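Local coordinates for protein chitinase (Thermococcus kodakarensis KOD1, PDB 5DHD) that hydrolyses chitin as a full-length chitinase, this fragment being one of its chitin-binding domains, which probably holds the enzyme on its insoluble substrate, at residues A[23-26]-A[32-35]; A[51-56]-A[60-65]. All coordinates share one frame; numbering follows the deposited sequence. Where two conformers were deposited one is given.

Interaction 1: A[23-26]-A[32-35]; sequences VTLN and DWVV. With PE3 (3,6,9,12,15,18,21,24,27,30,33,36,39-tridecaoxahentetracontane-1,41-diol), chain D; PE3 (3,6,9,12,15,18,21,24,27,30,33,36,39-tridecaoxahentetracontane-1,41-diol), chain G.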
# COMPACT_ATOMS: atom_id res chain seq x y z
N VAL A 23 3.73 5.42 -0.32
CA VAL A 23 3.24 4.86 -1.57
C VAL A 23 2.54 5.86 -2.47
O VAL A 23 1.69 6.63 -2.01
CB VAL A 23 2.25 3.72 -1.24
CG1 VAL A 23 1.69 3.11 -2.54
CG2 VAL A 23 2.91 2.66 -0.38
N THR A 24 2.90 5.86 -3.75
CA THR A 24 2.23 6.72 -4.71
C THR A 24 1.66 5.84 -5.79
O THR A 24 2.36 4.98 -6.34
CB THR A 24 3.20 7.72 -5.37
OG1 THR A 24 3.65 8.64 -4.38
CG2 THR A 24 2.51 8.50 -6.49
N LEU A 25 0.38 6.04 -6.07
CA LEU A 25 -0.31 5.29 -7.10
C LEU A 25 -0.56 6.20 -8.29
O LEU A 25 -1.12 7.28 -8.15
CB LEU A 25 -1.65 4.74 -6.59
CG LEU A 25 -1.61 3.97 -5.27
CD1 LEU A 25 -3.04 3.51 -4.92
CD2 LEU A 25 -0.67 2.74 -5.36
N ASN A 26 -0.12 5.74 -9.45
CA ASN A 26 -0.29 6.48 -10.69
C ASN A 26 -1.33 5.68 -11.47
O ASN A 26 -0.98 4.79 -12.22
CB ASN A 26 1.06 6.51 -11.40
CG ASN A 26 0.96 6.99 -12.82
OD1 ASN A 26 0.20 7.90 -13.12
ND2 ASN A 26 1.75 6.38 -13.70
N ASP A 32 -11.47 2.62 -7.06
CA ASP A 32 -11.57 2.13 -5.69
C ASP A 32 -10.44 1.11 -5.61
O ASP A 32 -10.66 -0.10 -5.60
CB ASP A 32 -12.93 1.46 -5.46
CG ASP A 32 -14.07 2.47 -5.47
OD1 ASP A 32 -13.94 3.49 -4.78
OD2 ASP A 32 -15.08 2.25 -6.16
N TRP A 33 -9.22 1.62 -5.58
CA TRP A 33 -8.05 0.76 -5.52
C TRP A 33 -7.93 -0.01 -4.22
O TRP A 33 -8.50 0.37 -3.20
CB TRP A 33 -6.78 1.58 -5.78
CG TRP A 33 -6.62 2.83 -4.93
CD1 TRP A 33 -6.89 4.11 -5.31
CD2 TRP A 33 -6.06 2.91 -3.61
NE1 TRP A 33 -6.52 4.99 -4.31
CE2 TRP A 33 -6.01 4.27 -3.26
CE3 TRP A 33 -5.58 1.95 -2.70
CZ2 TRP A 33 -5.50 4.71 -2.02
CZ3 TRP A 33 -5.07 2.38 -1.47
CH2 TRP A 33 -5.04 3.75 -1.14
N VAL A 34 -7.17 -1.10 -4.28
CA VAL A 34 -6.94 -1.94 -3.12
C VAL A 34 -5.46 -2.30 -3.10
O VAL A 34 -4.95 -2.90 -4.04
CB VAL A 34 -7.76 -3.26 -3.22
CG1 VAL A 34 -7.45 -4.16 -2.03
CG2 VAL A 34 -9.25 -2.93 -3.25
N VAL A 35 -4.78 -1.92 -2.03
CA VAL A 35 -3.37 -2.24 -1.89
C VAL A 35 -3.23 -3.27 -0.77
O VAL A 35 -3.60 -3.01 0.37
CB VAL A 35 -2.52 -1.01 -1.60
CG1 VAL A 35 -1.10 -1.40 -1.19
CG2 VAL A 35 -2.46 -0.14 -2.84
C42 PE3 D . 9.41 9.66 -3.60
C41 PE3 D . 10.91 9.78 -3.77
O40 PE3 D . 11.42 10.59 -2.72
C39 PE3 D . 12.83 10.68 -2.91
C38 PE3 D . 13.45 11.54 -1.80
O37 PE3 D . 13.23 10.96 -0.53
C36 PE3 D . 13.82 11.78 0.49
C35 PE3 D . 13.57 11.16 1.89
O34 PE3 D . 12.15 11.13 2.18
C33 PE3 D . 11.93 10.54 3.48
C32 PE3 D . 10.41 10.48 3.78
O31 PE3 D . 9.63 11.16 2.77
C30 PE3 D . 8.27 11.05 3.14
C29 PE3 D . 7.37 11.75 2.13
O28 PE3 D . 7.46 11.10 0.86
C27 PE3 D . 6.58 11.78 -0.03
C26 PE3 D . 6.58 11.12 -1.41
O25 PE3 D . 6.31 9.72 -1.31
C24 PE3 D . 6.29 9.24 -2.65
C23 PE3 D . 5.99 7.76 -2.70
O22 PE3 D . 6.83 7.09 -3.59
O31 PE3 G . -1.12 4.27 -15.29
C30 PE3 G . 0.27 4.17 -15.63
C29 PE3 G . 0.73 2.72 -15.49

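Interaction 2: A[51-56]-A[60-65]; sequences ANKAEE and VVFTPV. With PE3 (3,6,9,12,15,18,21,24,27,30,33,36,39-tridecaoxahentetracontane-1,41-diol), chain E; SO4 (sulfate ion), chain C.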
# COMPACT_ATOMS: atom_id res chain seq x y z
N ALA A 51 -5.58 6.88 3.93
CA ALA A 51 -6.19 5.64 3.49
C ALA A 51 -6.88 4.98 4.66
O ALA A 51 -6.68 5.36 5.81
CB ALA A 51 -5.12 4.67 2.95
N ASN A 52 -7.71 3.99 4.35
CA ASN A 52 -8.39 3.21 5.37
C ASN A 52 -7.57 1.93 5.47
O ASN A 52 -7.00 1.48 4.47
CB ASN A 52 -9.85 2.92 4.98
CG ASN A 52 -10.71 4.20 4.96
OD1 ASN A 52 -10.86 4.88 5.97
ND2 ASN A 52 -11.26 4.52 3.81
N LYS A 53 -7.49 1.35 6.67
CA LYS A 53 -6.73 0.13 6.87
C LYS A 53 -7.59 -0.99 7.45
O LYS A 53 -8.42 -0.76 8.34
CB LYS A 53 -5.58 0.36 7.84
CG LYS A 53 -4.77 -0.92 8.09
CD LYS A 53 -3.57 -0.67 9.01
CE LYS A 53 -3.98 -0.54 10.46
NZ LYS A 53 -4.43 -1.84 11.08
N ALA A 54 -7.38 -2.19 6.94
CA ALA A 54 -8.08 -3.37 7.41
C ALA A 54 -7.08 -4.52 7.42
O ALA A 54 -6.22 -4.61 6.55
CB ALA A 54 -9.26 -3.72 6.49
N GLU A 55 -7.18 -5.39 8.42
CA GLU A 55 -6.30 -6.55 8.50
C GLU A 55 -7.16 -7.74 8.16
O GLU A 55 -8.01 -8.15 8.96
CB GLU A 55 -5.72 -6.65 9.92
CG GLU A 55 -4.30 -6.10 10.00
CD GLU A 55 -4.04 -5.32 11.26
OE1 GLU A 55 -4.42 -5.80 12.35
OE2 GLU A 55 -3.45 -4.22 11.16
N GLU A 56 -6.96 -8.30 6.97
CA GLU A 56 -7.77 -9.42 6.53
C GLU A 56 -6.98 -10.52 5.85
O GLU A 56 -6.14 -10.26 4.98
CB GLU A 56 -8.83 -8.92 5.54
CG GLU A 56 -9.77 -7.88 6.12
CD GLU A 56 -10.82 -7.43 5.12
OE1 GLU A 56 -10.69 -7.76 3.92
OE2 GLU A 56 -11.78 -6.73 5.53
N VAL A 60 -2.44 -6.75 5.12
CA VAL A 60 -2.90 -5.46 5.59
C VAL A 60 -3.46 -4.85 4.31
O VAL A 60 -2.75 -4.73 3.31
CB VAL A 60 -1.74 -4.59 6.17
CG1 VAL A 60 -2.31 -3.24 6.64
CG2 VAL A 60 -1.12 -5.32 7.37
N VAL A 61 -4.74 -4.50 4.34
CA VAL A 61 -5.41 -3.97 3.16
C VAL A 61 -5.71 -2.49 3.27
O VAL A 61 -6.40 -2.04 4.19
CB VAL A 61 -6.73 -4.76 2.91
CG1 VAL A 61 -7.40 -4.26 1.65
CG2 VAL A 61 -6.43 -6.27 2.78
N PHE A 62 -5.19 -1.72 2.32
CA PHE A 62 -5.40 -0.29 2.29
C PHE A 62 -6.34 0.08 1.15
O PHE A 62 -6.23 -0.46 0.04
CB PHE A 62 -4.08 0.47 2.11
CG PHE A 62 -3.17 0.38 3.30
CD1 PHE A 62 -3.40 1.14 4.43
CD2 PHE A 62 -2.07 -0.48 3.27
CE1 PHE A 62 -2.54 1.05 5.53
CE2 PHE A 62 -1.20 -0.58 4.37
CZ PHE A 62 -1.44 0.19 5.49
N THR A 63 -7.26 0.98 1.44
CA THR A 63 -8.22 1.46 0.45
C THR A 63 -8.27 2.98 0.56
O THR A 63 -7.94 3.56 1.60
CB THR A 63 -9.62 0.82 0.65
OG1 THR A 63 -10.02 0.94 2.02
CG2 THR A 63 -9.58 -0.66 0.27
N PRO A 64 -8.72 3.66 -0.50
CA PRO A 64 -8.78 5.12 -0.47
C PRO A 64 -9.83 5.78 0.40
O PRO A 64 -10.92 5.26 0.60
CB PRO A 64 -9.01 5.50 -1.94
CG PRO A 64 -9.81 4.33 -2.48
CD PRO A 64 -9.18 3.11 -1.80
N VAL A 65 -9.46 6.94 0.93
CA VAL A 65 -10.41 7.75 1.67
C VAL A 65 -11.12 8.50 0.54
O VAL A 65 -10.72 8.40 -0.62
CB VAL A 65 -9.72 8.72 2.69
CG1 VAL A 65 -9.14 7.89 3.83
CG2 VAL A 65 -8.63 9.56 2.01
C18 PE3 E . -4.49 -11.88 -3.09
C17 PE3 E . -5.50 -11.84 -4.23
O16 PE3 E . -6.08 -10.55 -4.20
C15 PE3 E . -7.05 -10.37 -5.22
C14 PE3 E . -7.59 -8.96 -5.05
O13 PE3 E . -8.38 -8.99 -3.88
C12 PE3 E . -8.88 -7.68 -3.66
C11 PE3 E . -9.75 -7.70 -2.41
O10 PE3 E . -9.08 -8.27 -1.30
C9 PE3 E . -10.03 -8.19 -0.23
C8 PE3 E . -9.50 -8.75 1.08
O7 PE3 E . -8.69 -9.89 0.85
C6 PE3 E . -8.24 -10.30 2.14
C5 PE3 E . -7.35 -11.55 2.07
O4 PE3 E . -6.47 -11.47 0.96
S SO4 C . -7.70 -3.27 11.70
O1 SO4 C . -6.64 -3.99 12.43
O2 SO4 C . -8.61 -2.63 12.67
O3 SO4 C . -8.46 -4.21 10.86
O4 SO4 C . -7.09 -2.24 10.85

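Interaction 1: A[23-26]-A[32-35]
W33 NE1 gives its hydrogen to the backbone O of N68, and L25 meets the same indole from over one face. The CD1 methyl of L25 sits 3.3 Å above the ring plane. L25 CD1 lies 3.5 Å from the centroid of the five-membered ring of W33, 16° off the normal, a CH-pi contact. The closest ring atom is W33 CD2, 3.3 Å from L25 CD1. The two side chains cross at about a right angle, so the leucine meets the indole with its methyl end. With CG between the backbone N and the carbonyl carbon (chi1 51°), W33 turns a ring face to L25. The other branch of L25, CD2, reaches V35 CG2 at 4.2 Å. The backbones stay well apart: the CA atoms of L25 and W33 are 9.1 Å from each other.

The contact bridges the two sheets of a beta sandwich, the fold expected of this cellulose-binding-domain family. Strand 19-26 belongs to one sheet and strand 34-39 to the other. F75 and L90 add to the same core. With an alanine in place of W33, the L25 methyl would probably lose its aromatic platform and N68 O its donor, and a gap would open between the sheets. Only apolar groups meet across the two segments, so dispersion and exclusion of water join them, while the one polar atom of the indole is satisfied by N68.

Interaction 2: A[51-56]-A[60-65]
N52 and V61 lie on facing strands of a beta hairpin, 51-56 with 60-64, and these two residues have the most surface buried by the pairing. The hairpin is antiparallel, and strand 51-56 forms an edge of the five-stranded sheet.

N52 pairs with T63 through two backbone bonds. N52 N to T63 O is short and almost straight, at 2.8 Å. T63 N to N52 O is longer, at 3.1 Å. N52 O also takes a CA-H contact from F62. The N52 side chain crosses V65 obliquely at the open end of the hairpin, its amide near V65 CG1, and its CB passes T63 OG1.

V61 makes the second such pair, with A54. V61 N to A54 O is 2.7 Å and nearly straight. A54 N to V61 O is 2.9 Å and more bent. The V61 side chain shares a face with A54 and packs on V34 of the next strand.

V60 points to the other face, with K53, F62 and E55. Its CG1 is 3.7 Å from K53 CG. On this face F62 stacks on F77 of the second sheet.

The K53 chain is bent at chi3 (77°) and chi4 (71°), which brings its amine back to E55. A sulfate, probably from the crystallisation liquor, also binds here: K53 NZ donates to sulfate O4 at 2.7 Å and the backbone N of E55 to sulfate O3. K53 NZ meets E55 OE2 at 2.6 Å, a salt bridge, coming from above the carboxylate and 50° out of its plane.

Overall arrangement
Interactions 1 and 2 meet in the five-stranded sheet, where strands 34-39 and 59-64 are neighbours; their centres are about 11 Å apart. V35 O and F62 N are 2.8 Å apart, a probable hydrogen bond. W33 CZ3 packs on F62 O at 3.4 Å, and V34 CG1 on V61 CG1 at 3.7 Å. F75 of the four-stranded sheet meets the rings of both W33 and F62, so the two contacts share one aromatic core. Interaction 1 spans the sandwich; interaction 2 builds one edge of it. Polyethylene glycol chains lie by T24 and N26 in interaction 1 and by E56 in interaction 2.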